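Local coordinates for protein acyl-CoA dehydrogenase (Mycobacterium thermoresistibile, PDB 3PFD) that probably catalyses the FAD-dependent oxidation of 2,3-saturated acyl-CoA thioesters to 2,3-dehydroacyl-CoA, passing the electrons to an acceptor in fatty acid metabolism, at residues A97-A102 with L215-S220; A49-E54 with I170-K175; V264-G269 with R368-T373. All blocks are in the same frame, centred on the assembly; numbering follows the deposited sequence.

Contact 1. Residues A97-A102 with L215-S220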
loop_
_atom_site.group_PDB
_atom_site.type_symbol
_atom_site.label_atom_id
_atom_site.label_comp_id
_atom_site.label_asym_id
_atom_site.label_seq_id
_atom_site.Cartn_x
_atom_site.Cartn_y
_atom_site.Cartn_z
ATOM N N ALA C 97 -21.401 -20.930 3.756
ATOM C CA ALA C 97 -21.751 -21.715 4.932
ATOM C C ALA C 97 -21.562 -20.938 6.232
ATOM O O ALA C 97 -22.397 -21.049 7.145
ATOM C CB ALA C 97 -20.944 -23.041 4.953
ATOM N N SER C 98 -20.458 -20.173 6.326
ATOM C CA SER C 98 -20.170 -19.361 7.516
ATOM C C SER C 98 -21.295 -18.369 7.841
ATOM O O SER C 98 -21.467 -17.962 8.991
ATOM C CB SER C 98 -18.805 -18.620 7.401
ATOM O OG SER C 98 -18.905 -17.477 6.552
ATOM N N LEU C 99 -22.079 -18.011 6.827
ATOM C CA LEU C 99 -23.175 -17.065 7.026
ATOM C C LEU C 99 -24.375 -17.682 7.769
ATOM O O LEU C 99 -25.278 -16.959 8.197
ATOM C CB LEU C 99 -23.588 -16.449 5.681
ATOM C CG LEU C 99 -22.601 -15.414 5.107
ATOM C CD1 LEU C 99 -22.873 -15.147 3.628
ATOM C CD2 LEU C 99 -22.701 -14.114 5.886
ATOM N N ILE C 100 -24.390 -19.003 7.924
ATOM C CA ILE C 100 -25.428 -19.656 8.754
ATOM C C ILE C 100 -25.235 -19.217 10.212
ATOM O O ILE C 100 -26.126 -18.545 10.789
ATOM C CB ILE C 100 -25.403 -21.211 8.594
ATOM C CG1 ILE C 100 -25.722 -21.613 7.145
ATOM C CG2 ILE C 100 -26.333 -21.909 9.617
ATOM C CD1 ILE C 100 -25.222 -23.021 6.796
ATOM N N PRO C 101 -24.062 -19.531 10.812
ATOM C CA PRO C 101 -23.911 -18.988 12.170
ATOM C C PRO C 101 -23.796 -17.464 12.231
ATOM O O PRO C 101 -24.250 -16.876 13.208
ATOM C CB PRO C 101 -22.629 -19.657 12.684
ATOM C CG PRO C 101 -21.826 -19.980 11.409
ATOM C CD PRO C 101 -22.930 -20.398 10.431
ATOM N N ALA C 102 -23.211 -16.822 11.212
ATOM C CA ALA C 102 -22.973 -15.361 11.276
ATOM C C ALA C 102 -24.290 -14.609 11.197
ATOM O O ALA C 102 -24.488 -13.620 11.916
ATOM C CB ALA C 102 -22.026 -14.886 10.166
ATOM N N LEU C 215 -20.963 -11.820 -7.300
ATOM C CA LEU C 215 -19.543 -12.078 -7.489
ATOM C C LEU C 215 -19.098 -13.328 -6.707
ATOM O O LEU C 215 -18.407 -14.198 -7.235
ATOM C CB LEU C 215 -18.743 -10.841 -7.029
ATOM C CG LEU C 215 -17.233 -10.957 -6.869
ATOM C CD1 LEU C 215 -16.589 -11.538 -8.114
ATOM C CD2 LEU C 215 -16.613 -9.546 -6.510
ATOM N N GLY C 216 -19.499 -13.397 -5.443
ATOM C CA GLY C 216 -19.089 -14.478 -4.562
ATOM C C GLY C 216 -20.197 -14.757 -3.572
ATOM O O GLY C 216 -21.347 -14.350 -3.787
ATOM N N ILE C 217 -19.857 -15.441 -2.475
ATOM C CA ILE C 217 -20.837 -16.130 -1.623
ATOM C C ILE C 217 -22.061 -16.549 -2.465
ATOM O O ILE C 217 -23.231 -16.299 -2.095
ATOM C CB ILE C 217 -21.207 -15.350 -0.317
ATOM C CG1 ILE C 217 -21.681 -13.924 -0.640
ATOM C CG2 ILE C 217 -19.997 -15.327 0.616
ATOM C CD1 ILE C 217 -22.471 -13.260 0.459
ATOM N N LYS C 218 -21.759 -17.154 -3.616
ATOM C CA LYS C 218 -22.772 -17.455 -4.615
ATOM C C LYS C 218 -23.902 -18.325 -4.040
ATOM O O LYS C 218 -25.052 -18.121 -4.375
ATOM C CB LYS C 218 -22.157 -18.126 -5.833
ATOM C CG LYS C 218 -21.355 -17.195 -6.714
ATOM C CD LYS C 218 -21.281 -17.735 -8.100
ATOM C CE LYS C 218 -20.457 -16.829 -8.965
ATOM N NZ LYS C 218 -20.304 -17.452 -10.277
ATOM N N GLY C 219 -23.571 -19.252 -3.150
ATOM C CA GLY C 219 -24.586 -20.120 -2.549
ATOM C C GLY C 219 -25.461 -19.519 -1.464
ATOM O O GLY C 219 -26.472 -20.094 -1.112
ATOM N N SER C 220 -25.059 -18.382 -0.901
ATOM C CA SER C 220 -25.869 -17.716 0.111
ATOM C C SER C 220 -27.006 -17.003 -0.592
ATOM O O SER C 220 -26.751 -16.099 -1.419
ATOM C CB SER C 220 -25.039 -16.718 0.932
ATOM O OG SER C 220 -25.887 -15.950 1.768
#
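With CG turned opposite its own carbonyl carbon (chi1 -74°), Leu99 reaches out from helix 95-114 toward the 215-220 loop, and the outer torsion carries one branch, CD1, into contact. On the other side Ile217 holds CG1 between its backbone N and carbonyl carbon (chi1 54°), which sends CD1 toward the leucine. The two side chains cross at about a right angle, Leu99 CD1 lying 3.7 Å from Ile217 CD1. The same leucine methyl also sits against Ser220, 3.6 Å from Ser220 OG and 3.8 Å from Ser220 CB. Both residues can reach the same methyl because they are the two ends of a type I beta turn, closed by a bond of 3.0 Å from Ser220 N to Ile217 O. In the acyl-CoA dehydrogenase fold this joins the N-terminal helical domain to a loop between strands 206-211 and 222-233 of the middle beta domain. Ile217 belongs to the flavin pocket and touches the bound dihydroflavin, so Leu99 packs as a second-shell residue behind a pocket wall. No hydrogen bond links the two segments; Lys214 NZ binds both Ile217 O and Ser220 O from within the same chain.

Contact 2. Residues A49-E54 with I170-K175. With FDA (dihydroflavine-adenine dinucleotide), chain B.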
loop_
_atom_site.group_PDB
_atom_site.type_symbol
_atom_site.label_atom_id
_atom_site.label_comp_id
_atom_site.label_asym_id
_atom_site.label_seq_id
_atom_site.Cartn_x
_atom_site.Cartn_y
_atom_site.Cartn_z
ATOM N N ALA C 49 -24.352 -22.161 -7.378
ATOM C CA ALA C 49 -25.007 -21.061 -6.664
ATOM C C ALA C 49 -26.194 -21.614 -5.872
ATOM O O ALA C 49 -27.321 -21.230 -6.087
ATOM C CB ALA C 49 -25.462 -19.969 -7.640
ATOM N N ARG C 50 -25.934 -22.554 -4.981
ATOM C CA ARG C 50 -27.008 -23.265 -4.304
ATOM C C ARG C 50 -26.731 -23.286 -2.810
ATOM O O ARG C 50 -25.562 -23.322 -2.400
ATOM C CB ARG C 50 -27.168 -24.694 -4.878
ATOM C CG ARG C 50 -25.969 -25.643 -4.734
ATOM C CD ARG C 50 -26.188 -26.665 -3.637
ATOM N NE ARG C 50 -25.291 -27.823 -3.714
ATOM C CZ ARG C 50 -24.907 -28.533 -2.648
ATOM N NH1 ARG C 50 -24.086 -29.571 -2.788
ATOM N NH2 ARG C 50 -25.334 -28.208 -1.436
ATOM N N PHE C 51 -27.802 -23.266 -2.010
ATOM C CA PHE C 51 -27.653 -23.261 -0.559
ATOM C C PHE C 51 -26.715 -24.366 -0.033
ATOM O O PHE C 51 -26.835 -25.515 -0.445
ATOM C CB PHE C 51 -29.010 -23.386 0.131
ATOM C CG PHE C 51 -28.945 -23.114 1.610
ATOM C CD1 PHE C 51 -28.971 -24.155 2.522
ATOM C CD2 PHE C 51 -28.789 -21.808 2.087
ATOM C CE1 PHE C 51 -28.872 -23.899 3.888
ATOM C CE2 PHE C 51 -28.713 -21.543 3.455
ATOM C CZ PHE C 51 -28.747 -22.583 4.350
ATOM N N PRO C 52 -25.792 -24.022 0.901
ATOM C CA PRO C 52 -24.978 -25.093 1.514
ATOM C C PRO C 52 -25.769 -25.990 2.500
ATOM O O PRO C 52 -25.546 -25.911 3.721
ATOM C CB PRO C 52 -23.850 -24.330 2.225
ATOM C CG PRO C 52 -24.436 -22.953 2.533
ATOM C CD PRO C 52 -25.481 -22.682 1.438
ATOM N N GLU C 53 -26.659 -26.842 1.968
ATOM C CA GLU C 53 -27.531 -27.715 2.790
ATOM C C GLU C 53 -26.778 -28.698 3.649
ATOM O O GLU C 53 -27.161 -28.958 4.781
ATOM C CB GLU C 53 -28.519 -28.518 1.925
ATOM C CG GLU C 53 -29.976 -28.085 2.023
ATOM C CD GLU C 53 -30.548 -28.100 3.443
ATOM O OE1 GLU C 53 -30.608 -29.170 4.092
ATOM O OE2 GLU C 53 -30.979 -27.027 3.899
ATOM N N GLU C 54 -25.735 -29.286 3.078
ATOM C CA GLU C 54 -24.878 -30.212 3.821
ATOM C C GLU C 54 -24.195 -29.549 5.027
ATOM O O GLU C 54 -24.183 -30.116 6.131
ATOM C CB GLU C 54 -23.828 -30.816 2.898
ATOM C CG GLU C 54 -24.387 -31.548 1.703
ATOM C CD GLU C 54 -24.513 -30.675 0.463
ATOM O OE1 GLU C 54 -24.401 -29.433 0.548
ATOM O OE2 GLU C 54 -24.759 -31.239 -0.617
ATOM N N ILE C 170 -31.185 -9.430 1.459
ATOM C CA ILE C 170 -31.402 -10.188 2.697
ATOM C C ILE C 170 -30.761 -11.569 2.618
ATOM O O ILE C 170 -31.229 -12.465 1.909
ATOM C CB ILE C 170 -32.914 -10.268 3.101
ATOM C CG1 ILE C 170 -33.546 -8.866 3.196
ATOM C CG2 ILE C 170 -33.107 -11.098 4.402
ATOM C CD1 ILE C 170 -32.684 -7.777 3.959
ATOM N N THR C 171 -29.673 -11.726 3.362
ATOM C CA THR C 171 -28.908 -12.970 3.402
ATOM C C THR C 171 -29.787 -14.056 4.022
ATOM O O THR C 171 -30.438 -13.814 5.040
ATOM C CB THR C 171 -27.659 -12.773 4.263
ATOM O OG1 THR C 171 -26.801 -11.844 3.619
ATOM C CG2 THR C 171 -26.904 -14.063 4.479
ATOM N N ASN C 172 -29.772 -15.241 3.406
ATOM C CA ASN C 172 -30.565 -16.420 3.832
ATOM C C ASN C 172 -32.081 -16.254 3.680
ATOM O O ASN C 172 -32.857 -17.094 4.152
ATOM C CB ASN C 172 -30.141 -16.972 5.215
ATOM C CG ASN C 172 -28.650 -17.463 5.241
ATOM O OD1 ASN C 172 -28.084 -17.883 4.210
ATOM N ND2 ASN C 172 -28.015 -17.377 6.423
ATOM N N GLY C 173 -32.484 -15.180 2.993
ATOM C CA GLY C 173 -33.878 -14.990 2.580
ATOM C C GLY C 173 -34.391 -16.269 1.935
ATOM O O GLY C 173 -33.690 -16.894 1.133
ATOM N N GLY C 174 -35.581 -16.702 2.328
ATOM C CA GLY C 174 -36.184 -17.925 1.765
ATOM C C GLY C 174 -35.779 -19.215 2.471
ATOM O O GLY C 174 -36.394 -20.268 2.260
ATOM N N LYS C 175 -34.729 -19.150 3.290
ATOM C CA LYS C 175 -34.319 -20.298 4.087
ATOM C C LYS C 175 -34.661 -20.047 5.569
ATOM O O LYS C 175 -34.854 -20.991 6.337
ATOM C CB LYS C 175 -32.819 -20.586 3.920
ATOM C CG LYS C 175 -32.393 -21.088 2.525
ATOM C CD LYS C 175 -32.955 -22.472 2.198
ATOM C CE LYS C 175 -33.046 -22.679 0.692
ATOM N NZ LYS C 175 -33.668 -23.991 0.349
HETATM P PA FDA B . -24.359 2.646 -0.927
HETATM O O1A FDA B . -24.745 3.083 0.459
HETATM O O2A FDA B . -25.063 3.207 -2.138
HETATM O O5B FDA B . -22.777 2.917 -1.078
HETATM C C5B FDA B . -22.140 3.144 -2.340
HETATM C C4B FDA B . -20.706 3.635 -2.092
HETATM O O4B FDA B . -20.720 4.926 -1.473
HETATM C C3B FDA B . -19.945 2.718 -1.133
HETATM O O3B FDA B . -18.565 2.726 -1.525
HETATM C C2B FDA B . -20.084 3.419 0.208
HETATM O O2B FDA B . -19.018 3.112 1.111
HETATM C C1B FDA B . -20.049 4.869 -0.219
HETATM N N9A FDA B . -20.646 5.774 0.783
HETATM C C8A FDA B . -21.948 5.861 1.110
HETATM N N7A FDA B . -22.107 6.816 2.060
HETATM C C5A FDA B . -20.885 7.333 2.338
HETATM C C6A FDA B . -20.435 8.324 3.225
HETATM N N6A FDA B . -21.319 8.975 4.043
HETATM N N1A FDA B . -19.108 8.622 3.259
HETATM C C2A FDA B . -18.251 7.957 2.452
HETATM N N3A FDA B . -18.647 7.001 1.582
HETATM C C4A FDA B . -19.962 6.666 1.517
HETATM N N1 FDA B . -28.583 -5.825 4.405
HETATM C C2 FDA B . -29.561 -6.344 5.210
HETATM O O2 FDA B . -30.479 -5.619 5.678
HETATM N N3 FDA B . -29.556 -7.661 5.509
HETATM C C4 FDA B . -28.592 -8.477 5.027
HETATM O O4 FDA B . -28.657 -9.680 5.331
HETATM C C4X FDA B . -27.557 -7.971 4.214
HETATM N N5 FDA B . -26.655 -8.783 3.628
HETATM C C5X FDA B . -26.053 -8.426 2.481
HETATM C C6 FDA B . -25.539 -9.388 1.600
HETATM C C7 FDA B . -24.986 -8.992 0.369
HETATM C C7M FDA B . -24.422 -10.027 -0.581
HETATM C C8 FDA B . -24.909 -7.647 0.034
HETATM C C8M FDA B . -24.303 -7.185 -1.280
HETATM C C9 FDA B . -25.406 -6.699 0.909
HETATM C C9A FDA B . -25.989 -7.081 2.121
HETATM N N10 FDA B . -26.711 -6.138 2.884
HETATM C C10 FDA B . -27.575 -6.615 3.906
HETATM C "C1'" FDA B . -26.757 -4.735 2.466
HETATM C "C2'" FDA B . -25.460 -3.990 2.812
HETATM O "O2'" FDA B . -25.315 -3.727 4.226
HETATM C "C3'" FDA B . -25.412 -2.735 1.967
HETATM O "O3'" FDA B . -25.040 -3.118 0.620
HETATM C "C4'" FDA B . -24.413 -1.698 2.516
HETATM O "O4'" FDA B . -24.907 -1.127 3.730
HETATM C "C5'" FDA B . -24.150 -0.572 1.526
HETATM O "O5'" FDA B . -25.396 -0.084 1.012
HETATM P P FDA B . -25.577 0.051 -0.582
HETATM O O1P FDA B . -25.291 -1.299 -1.191
HETATM O O2P FDA B . -26.895 0.735 -0.859
HETATM O O3P FDA B . -24.356 1.010 -1.016
#
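Phe51 is sandwiched between its own successor in sequence and a lysine from the other segment. Pro52 CD lies against one ring face, while the aliphatic chain of Lys175 runs over the opposite face, toward its rim, in the reverse direction to the phenyl side chain. The CH-pi contact puts Lys175 CG 4.0 Å from the centroid of the Phe51 ring, 24° off the normal; a bend at chi2 lays the following carbons along the ring, with Lys175 CD 4.1 Å from Phe51 CG. Asn172 comes to the rim instead: its OD1 stands near the ring plane, 3.8 Å from Phe51 CE2, with amide and ring planes 76° apart. This packing of Phe51 on Asn172 and Lys175 joins the N-terminal helical domain to the loop leaving strand 160-171 of the middle domain.

Within 49-54, Arg50 grips Glu54 end-on through NH1 and NH2, one nitrogen to each carboxylate oxygen. NH2 also donates to Phe51 O, which receives Glu53 N from the opposite face of its carbonyl plane. Thus the turn leading from Phe51 into helix 53-61 is tied down.

At the far end of the other segment, Thr171 holds the reduced flavin by two bonds: Thr171 N to flavin O4 at 3.0 Å, nearly straight at 169°, and flavin N5 to Thr171 OG1 at 3.1 Å, more bent. The chemistry changes along residues 170-175, from apolar cover of an aromatic near the surface to polar recognition of the N5-O4 edge, N5 being the flavin atom that takes up hydride in this family.

Contact 3. Residues V264-G269 with R368-T373. With FDA (dihydroflavine-adenine dinucleotide), chain B.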
loop_
_atom_site.group_PDB
_atom_site.type_symbol
_atom_site.label_atom_id
_atom_site.label_comp_id
_atom_site.label_asym_id
_atom_site.label_seq_id
_atom_site.Cartn_x
_atom_site.Cartn_y
_atom_site.Cartn_z
ATOM N N VAL C 264 -11.073 -13.141 8.502
ATOM C CA VAL C 264 -9.848 -13.796 9.012
ATOM C C VAL C 264 -9.836 -15.255 8.509
ATOM O O VAL C 264 -8.828 -15.726 7.991
ATOM C CB VAL C 264 -9.736 -13.714 10.582
ATOM C CG1 VAL C 264 -8.623 -14.660 11.143
ATOM C CG2 VAL C 264 -9.441 -12.277 11.063
ATOM N N GLY C 265 -10.972 -15.956 8.658
ATOM C CA GLY C 265 -11.096 -17.361 8.216
ATOM C C GLY C 265 -10.819 -17.545 6.730
ATOM O O GLY C 265 -9.985 -18.387 6.339
ATOM N N ILE C 266 -11.468 -16.743 5.894
ATOM C CA ILE C 266 -11.222 -16.823 4.446
ATOM C C ILE C 266 -9.735 -16.667 4.165
ATOM O O ILE C 266 -9.142 -17.482 3.449
ATOM C CB ILE C 266 -11.974 -15.733 3.646
ATOM C CG1 ILE C 266 -13.490 -15.820 3.874
ATOM C CG2 ILE C 266 -11.653 -15.857 2.145
ATOM C CD1 ILE C 266 -14.219 -14.536 3.453
ATOM N N ALA C 267 -9.134 -15.608 4.721
ATOM C CA ALA C 267 -7.731 -15.317 4.486
ATOM C C ALA C 267 -6.825 -16.493 4.917
ATOM O O ALA C 267 -5.863 -16.843 4.220
ATOM C CB ALA C 267 -7.351 -14.046 5.242
ATOM N N GLN C 268 -7.142 -17.077 6.071
ATOM C CA GLN C 268 -6.401 -18.206 6.642
ATOM C C GLN C 268 -6.418 -19.401 5.686
ATOM O O GLN C 268 -5.370 -20.026 5.438
ATOM C CB GLN C 268 -6.986 -18.630 8.004
ATOM C CG GLN C 268 -6.189 -19.789 8.651
ATOM C CD GLN C 268 -4.771 -19.342 9.064
ATOM O OE1 GLN C 268 -4.624 -18.362 9.770
ATOM N NE2 GLN C 268 -3.746 -20.079 8.642
ATOM N N GLY C 269 -7.599 -19.682 5.129
ATOM C CA GLY C 269 -7.781 -20.786 4.210
ATOM C C GLY C 269 -7.020 -20.542 2.920
ATOM O O GLY C 269 -6.418 -21.482 2.369
ATOM N N ARG C 368 -13.124 -14.034 -4.593
ATOM C CA ARG C 368 -14.468 -13.539 -4.887
ATOM C C ARG C 368 -15.299 -13.331 -3.602
ATOM O O ARG C 368 -15.929 -12.281 -3.439
ATOM C CB ARG C 368 -15.184 -14.457 -5.877
ATOM C CG ARG C 368 -14.546 -14.430 -7.287
ATOM C CD ARG C 368 -15.371 -15.231 -8.286
ATOM N NE ARG C 368 -15.190 -16.675 -8.165
ATOM C CZ ARG C 368 -16.083 -17.530 -7.661
ATOM N NH1 ARG C 368 -17.243 -17.085 -7.138
ATOM N NH2 ARG C 368 -15.793 -18.833 -7.640
ATOM N N ASP C 369 -15.256 -14.310 -2.695
ATOM C CA ASP C 369 -15.917 -14.213 -1.387
ATOM C C ASP C 369 -15.341 -13.098 -0.513
ATOM O O ASP C 369 -16.081 -12.433 0.202
ATOM C CB ASP C 369 -15.786 -15.537 -0.599
ATOM C CG ASP C 369 -16.499 -16.712 -1.275
ATOM O OD1 ASP C 369 -17.292 -16.497 -2.255
ATOM O OD2 ASP C 369 -16.253 -17.859 -0.812
ATOM N N ALA C 370 -14.018 -12.942 -0.507
ATOM C CA ALA C 370 -13.406 -11.970 0.400
ATOM C C ALA C 370 -13.954 -10.565 0.157
ATOM O O ALA C 370 -14.104 -9.792 1.112
ATOM C CB ALA C 370 -11.868 -11.976 0.277
ATOM N N LYS C 371 -14.252 -10.248 -1.105
ATOM C CA LYS C 371 -14.732 -8.923 -1.486
ATOM C C LYS C 371 -15.987 -8.469 -0.737
ATOM O O LYS C 371 -16.107 -7.291 -0.432
ATOM C CB LYS C 371 -14.974 -8.819 -3.005
ATOM C CG LYS C 371 -15.471 -7.421 -3.467
ATOM C CD LYS C 371 -14.359 -6.335 -3.306
ATOM C CE LYS C 371 -14.970 -4.945 -2.986
ATOM N NZ LYS C 371 -13.898 -4.015 -2.518
ATOM N N ILE C 372 -16.915 -9.390 -0.444
ATOM C CA ILE C 372 -18.143 -9.009 0.265
ATOM C C ILE C 372 -17.868 -8.495 1.675
ATOM O O ILE C 372 -18.635 -7.677 2.184
ATOM C CB ILE C 372 -19.235 -10.151 0.316
ATOM C CG1 ILE C 372 -20.600 -9.616 0.776
ATOM C CG2 ILE C 372 -18.813 -11.262 1.268
ATOM C CD1 ILE C 372 -21.204 -8.473 -0.113
ATOM N N THR C 373 -16.797 -8.971 2.311
ATOM C CA THR C 373 -16.544 -8.618 3.704
ATOM C C THR C 373 -16.252 -7.121 3.899
ATOM O O THR C 373 -16.479 -6.584 4.986
ATOM C CB THR C 373 -15.453 -9.500 4.363
ATOM O OG1 THR C 373 -14.195 -9.232 3.744
ATOM C CG2 THR C 373 -15.788 -10.996 4.187
HETATM P PA FDA B . -24.359 2.646 -0.927
HETATM O O1A FDA B . -24.745 3.083 0.459
HETATM O O2A FDA B . -25.063 3.207 -2.138
HETATM O O5B FDA B . -22.777 2.917 -1.078
HETATM C C5B FDA B . -22.140 3.144 -2.340
HETATM C C4B FDA B . -20.706 3.635 -2.092
HETATM O O4B FDA B . -20.720 4.926 -1.473
HETATM C C3B FDA B . -19.945 2.718 -1.133
HETATM O O3B FDA B . -18.565 2.726 -1.525
HETATM C C2B FDA B . -20.084 3.419 0.208
HETATM O O2B FDA B . -19.018 3.112 1.111
HETATM C C1B FDA B . -20.049 4.869 -0.219
HETATM N N9A FDA B . -20.646 5.774 0.783
HETATM C C8A FDA B . -21.948 5.861 1.110
HETATM N N7A FDA B . -22.107 6.816 2.060
HETATM C C5A FDA B . -20.885 7.333 2.338
HETATM C C6A FDA B . -20.435 8.324 3.225
HETATM N N6A FDA B . -21.319 8.975 4.043
HETATM N N1A FDA B . -19.108 8.622 3.259
HETATM C C2A FDA B . -18.251 7.957 2.452
HETATM N N3A FDA B . -18.647 7.001 1.582
HETATM C C4A FDA B . -19.962 6.666 1.517
HETATM N N1 FDA B . -28.583 -5.825 4.405
HETATM C C2 FDA B . -29.561 -6.344 5.210
HETATM O O2 FDA B . -30.479 -5.619 5.678
HETATM N N3 FDA B . -29.556 -7.661 5.509
HETATM C C4 FDA B . -28.592 -8.477 5.027
HETATM O O4 FDA B . -28.657 -9.680 5.331
HETATM C C4X FDA B . -27.557 -7.971 4.214
HETATM N N5 FDA B . -26.655 -8.783 3.628
HETATM C C5X FDA B . -26.053 -8.426 2.481
HETATM C C6 FDA B . -25.539 -9.388 1.600
HETATM C C7 FDA B . -24.986 -8.992 0.369
HETATM C C7M FDA B . -24.422 -10.027 -0.581
HETATM C C8 FDA B . -24.909 -7.647 0.034
HETATM C C8M FDA B . -24.303 -7.185 -1.280
HETATM C C9 FDA B . -25.406 -6.699 0.909
HETATM C C9A FDA B . -25.989 -7.081 2.121
HETATM N N10 FDA B . -26.711 -6.138 2.884
HETATM C C10 FDA B . -27.575 -6.615 3.906
HETATM C "C1'" FDA B . -26.757 -4.735 2.466
HETATM C "C2'" FDA B . -25.460 -3.990 2.812
HETATM O "O2'" FDA B . -25.315 -3.727 4.226
HETATM C "C3'" FDA B . -25.412 -2.735 1.967
HETATM O "O3'" FDA B . -25.040 -3.118 0.620
HETATM C "C4'" FDA B . -24.413 -1.698 2.516
HETATM O "O4'" FDA B . -24.907 -1.127 3.730
HETATM C "C5'" FDA B . -24.150 -0.572 1.526
HETATM O "O5'" FDA B . -25.396 -0.084 1.012
HETATM P P FDA B . -25.577 0.051 -0.582
HETATM O O1P FDA B . -25.291 -1.299 -1.191
HETATM O O2P FDA B . -26.895 0.735 -0.859
HETATM O O3P FDA B . -24.356 1.010 -1.016
#
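Ile266 carries the close packing here, its CD1 reaching from helix 256-280 to the neighbouring helix 363-373. The methyls of Ile266 and Thr373 meet tip to tip, with Ile266 CD1 3.9 Å from Thr373 CG2. The same CD1 lies 4.1 Å from Ala370 CA. Thr373 can offer a methyl because its hydroxyl is turned back to its own helix: chi1 of 67° directs OG1 to Ala370 O, which it meets in the carbonyl plane at 2.7 Å. That oxygen also accepts Thr373 N.

Elsewhere the packing is looser: the other branch, Ile266 CG2, stays 4.3 Å from Ala370 CB, and Ile266 CD1 is 4.5 Å from Asp369 CB. Yet this side is not open to solvent: all the touching residues are buried, and the Asp369 carboxylate accepts a hydrogen bond from Ile217 N. The axes of segments 264-269 and 368-373 run at 155° and approach no closer than 10.0 Å, and Thr345 of helix 326-352 touches both Ile266 and Ala370. This is packing within the C-terminal helical bundle of the acyl-CoA dehydrogenase fold.

On another side of helix 363-373, Ile372 takes CG1 away from Ile266 and places CD1 3.6 Å from the flavin methyl C8M. Tyr357 of the second subunit packs on Ile372 and bonds to Arg368 O. One short helix thus presents methyls both to the bundle and to the dimethylbenzene end of the flavin, an apolar environment in keeping with that part of the cofactor, while its polar groups find partners that include Ile217 N of the 215-220 loop and Tyr357 of the second subunit.

Contacts 1 and 3 are buried and largely apolar, whereas contact 2 runs from the exposed Lys175 inward to Thr171 at the flavin. Contacts 1 and 2 both join the N-terminal helical domain to the middle beta domain, and their centres lie about 8 Å apart; contact 3 stays within the C-terminal helices. The 215-220 loop ties contact 1 to contact 3 by polar bonds, among them a probable hydrogen bond between Leu215 O and Arg368 NH1 at 3.1 Å. Contacts 2 and 3 do not touch, yet both reach the same cofactor, the first by polar and the second by apolar means.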